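Local atomic coordinates of coronin (Toxoplasma gondii, PDB entry 4OZU), a protein that probably binds actin filaments and contributes to host-cell invasion and egress by the parasite, its WD40 propeller domain being the part present here. Residues 165-170 / 202-207. Residues are numbered along the deposited sequence; the frame is centred on the assembly and turned at random.
Sequences NFASVK and RAAQVV
Val-169 lays its two methyl branches against the turn and first strand residues of 202-207. Its CG1, anti to the backbone N (chi1 171°), presses on Val-206 CG2 at 3.4 Å, tighter than usual for two carbons; the two side chains meet at a slant. CG2, beside Val-169's own backbone N, reaches the main chain of the turn, 4.1 Å from Ala-204 C. Two residues earlier on the same side of the strand, Ala-167 points its CB toward the turn, 4.2 Å from Ala-204 CB. Ser-168, between them, faces away, but its carbonyl joins in through a water, which donates to Ser-168 O at 3.0 Å and to Ala-204 O at 3.2 Å. The positive phi of Ala-204 (54°) fits the first position of a G1 beta bulge, in which it and Gln-205 both face Asp-200, where the chain turns from strand 195-200 into strand 205-211. Strands 164-170 and 205-211 are the last of their four-stranded antiparallel sheets, so the contact joins the outer edges of two consecutive propeller blades. Val-169 also touches Val-199, and Val-206 touches Phe-171. No direct hydrogen bond crosses between the segments: two carbonyl oxygens, both acceptors, cannot bond each other, so the water supplies both protons, while the methyl contacts, without donor or acceptor, fix shape rather than a bonding register.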
ATOM      1  N   ASN A 165     -16.862 -12.958  -8.190  1.00 28.21           N
ATOM      2  CA  ASN A 165     -15.507 -13.491  -8.145  1.00 29.37           C
ATOM      3  C   ASN A 165     -15.193 -14.092  -9.514  1.00 26.72           C
ATOM      4  O   ASN A 165     -15.441 -15.274  -9.754  1.00 27.05           O
ATOM      5  CB  ASN A 165     -15.394 -14.530  -7.030  1.00 31.07           C
ATOM      6  CG  ASN A 165     -14.010 -15.118  -6.903  1.00 33.89           C
ATOM      7  OD1 ASN A 165     -13.032 -14.592  -7.444  1.00 32.30           O
ATOM      8  ND2 ASN A 165     -13.916 -16.228  -6.170  1.00 33.57           N
ATOM      9  N   PHE A 166     -14.676 -13.269 -10.420  1.00 21.99           N
ATOM     10  CA  PHE A 166     -14.633 -13.639 -11.830  1.00 27.50           C
ATOM     11  C   PHE A 166     -13.418 -14.487 -12.190  1.00 27.28           C
ATOM     12  O   PHE A 166     -13.382 -15.100 -13.252  1.00 31.36           O
ATOM     13  CB  PHE A 166     -14.679 -12.389 -12.713  1.00 26.00           C
ATOM     14  CG  PHE A 166     -13.489 -11.475 -12.571  1.00 23.43           C
ATOM     15  CD1 PHE A 166     -12.353 -11.662 -13.343  1.00 22.40           C
ATOM     16  CD2 PHE A 166     -13.528 -10.399 -11.699  1.00 22.69           C
ATOM     17  CE1 PHE A 166     -11.271 -10.807 -13.235  1.00 23.09           C
ATOM     18  CE2 PHE A 166     -12.447  -9.541 -11.578  1.00 23.46           C
ATOM     19  CZ  PHE A 166     -11.316  -9.744 -12.349  1.00 23.30           C
ATOM     20  N   ALA A 167     -12.431 -14.524 -11.308  1.00 27.69           N
ATOM     21  CA  ALA A 167     -11.249 -15.345 -11.532  1.00 26.45           C
ATOM     22  C   ALA A 167     -10.560 -15.616 -10.208  1.00 24.70           C
ATOM     23  O   ALA A 167     -10.586 -14.789  -9.301  1.00 23.15           O
ATOM     24  CB  ALA A 167     -10.301 -14.666 -12.499  1.00 29.89           C
ATOM     25  N   SER A 168      -9.951 -16.787 -10.105  1.00 23.24           N
ATOM     26  CA  SER A 168      -9.199 -17.157  -8.919  1.00 25.42           C
ATOM     27  C   SER A 168      -7.995 -17.962  -9.350  1.00 29.08           C
ATOM     28  O   SER A 168      -8.050 -18.691 -10.340  1.00 29.17           O
ATOM     29  CB  SER A 168     -10.060 -17.964  -7.945  1.00 35.10           C
ATOM     30  OG  SER A 168     -11.097 -17.168  -7.398  1.00 34.81           O
ATOM     31  N   VAL A 169      -6.907 -17.813  -8.611  1.00 21.73           N
ATOM     32  CA  VAL A 169      -5.708 -18.604  -8.835  1.00 22.18           C
ATOM     33  C   VAL A 169      -5.219 -19.077  -7.479  1.00 20.27           C
ATOM     34  O   VAL A 169      -5.074 -18.270  -6.558  1.00 28.00           O
ATOM     35  CB  VAL A 169      -4.608 -17.791  -9.558  1.00 30.66           C
ATOM     36  CG1 VAL A 169      -3.298 -18.556  -9.590  1.00 37.74           C
ATOM     37  CG2 VAL A 169      -5.052 -17.439 -10.972  1.00 30.75           C
ATOM     38  N   LYS A 170      -4.977 -20.379  -7.349  1.00 22.94           N
ATOM     39  CA  LYS A 170      -4.540 -20.930  -6.073  1.00 22.32           C
ATOM     40  C   LYS A 170      -3.129 -21.508  -6.126  1.00 23.71           C
ATOM     41  O   LYS A 170      -2.837 -22.419  -6.907  1.00 24.37           O
ATOM     42  CB  LYS A 170      -5.498 -22.007  -5.585  1.00 26.29           C
ATOM     43  CG  LYS A 170      -5.117 -22.504  -4.199  1.00 45.23           C
ATOM     44  CD  LYS A 170      -6.042 -23.563  -3.666  1.00 59.13           C
ATOM     45  CE  LYS A 170      -5.713 -23.850  -2.207  1.00 57.35           C
ATOM     46  NZ  LYS A 170      -4.253 -24.069  -1.983  1.00 29.97           N
ATOM     47  N   ARG A 202      -7.355 -11.502 -16.125  1.00 22.83           N
ATOM     48  CA  ARG A 202      -8.255 -11.604 -17.266  1.00 24.25           C
ATOM     49  C   ARG A 202      -8.032 -12.908 -18.037  1.00 23.40           C
ATOM     50  O   ARG A 202      -8.929 -13.381 -18.735  1.00 26.75           O
ATOM     51  CB  ARG A 202      -8.090 -10.393 -18.180  1.00 22.13           C
ATOM     52  CG  ARG A 202      -8.713  -9.132 -17.588  1.00 21.13           C
ATOM     53  CD  ARG A 202      -8.462  -7.909 -18.418  1.00 21.65           C
ATOM     54  NE  ARG A 202      -7.043  -7.584 -18.468  1.00 23.88           N
ATOM     55  CZ  ARG A 202      -6.550  -6.520 -19.089  1.00 21.85           C
ATOM     56  NH1 ARG A 202      -7.360  -5.678 -19.719  1.00 23.50           N
ATOM     57  NH2 ARG A 202      -5.248  -6.309 -19.088  1.00 20.56           N
ATOM     58  N   ALA A 203      -6.843 -13.488 -17.897  1.00 27.73           N
ATOM     59  CA  ALA A 203      -6.534 -14.786 -18.499  1.00 30.15           C
ATOM     60  C   ALA A 203      -6.687 -15.901 -17.469  1.00 31.97           C
ATOM     61  O   ALA A 203      -6.660 -17.086 -17.815  1.00 30.48           O
ATOM     62  CB  ALA A 203      -5.128 -14.781 -19.069  1.00 28.53           C
ATOM     63  N   ALA A 204      -6.838 -15.503 -16.206  1.00 30.63           N
ATOM     64  CA  ALA A 204      -6.946 -16.426 -15.081  1.00 33.38           C
ATOM     65  C   ALA A 204      -5.777 -17.403 -15.045  1.00 52.56           C
ATOM     66  O   ALA A 204      -5.972 -18.606 -14.873  1.00 37.16           O
ATOM     67  CB  ALA A 204      -8.270 -17.179 -15.143  1.00 34.72           C
ATOM     68  N   GLN A 205      -4.560 -16.893 -15.209  1.00 31.69           N
ATOM     69  CA  GLN A 205      -3.394 -17.765 -15.244  1.00 39.08           C
ATOM     70  C   GLN A 205      -2.158 -17.129 -14.621  1.00 28.04           C
ATOM     71  O   GLN A 205      -2.021 -15.901 -14.556  1.00 27.11           O
ATOM     72  CB  GLN A 205      -3.102 -18.194 -16.690  1.00 52.06           C
ATOM     73  CG  GLN A 205      -2.574 -17.101 -17.598  1.00 54.43           C
ATOM     74  CD  GLN A 205      -2.502 -17.539 -19.058  1.00 56.16           C
ATOM     75  OE1 GLN A 205      -3.197 -18.465 -19.477  1.00 62.22           O
ATOM     76  NE2 GLN A 205      -1.657 -16.870 -19.835  1.00 48.98           N
ATOM     77  N   VAL A 206      -1.282 -17.993 -14.122  1.00 28.54           N
ATOM     78  CA  VAL A 206       0.017 -17.587 -13.607  1.00 23.27           C
ATOM     79  C   VAL A 206       0.951 -17.456 -14.793  1.00 22.51           C
ATOM     80  O   VAL A 206       1.191 -18.430 -15.507  1.00 27.31           O
ATOM     81  CB  VAL A 206       0.575 -18.605 -12.592  1.00 24.91           C
ATOM     82  CG1 VAL A 206       1.951 -18.178 -12.094  1.00 25.42           C
ATOM     83  CG2 VAL A 206      -0.390 -18.770 -11.422  1.00 28.07           C
ATOM     84  N   VAL A 207       1.461 -16.250 -15.020  1.00 20.99           N
ATOM     85  CA  VAL A 207       2.291 -15.988 -16.186  1.00 23.61           C
ATOM     86  C   VAL A 207       3.774 -15.861 -15.837  1.00 33.08           C
ATOM     87  O   VAL A 207       4.601 -15.561 -16.698  1.00 36.72           O
ATOM     88  CB  VAL A 207       1.827 -14.723 -16.909  1.00 26.31           C
ATOM     89  CG1 VAL A 207       0.394 -14.916 -17.405  1.00 26.06           C
ATOM     90  CG2 VAL A 207       1.925 -13.502 -16.004  1.00 27.83           C
TER
HETATM   91  O   HOH W   1      -7.671 -20.324 -12.794  1.00 43.76           O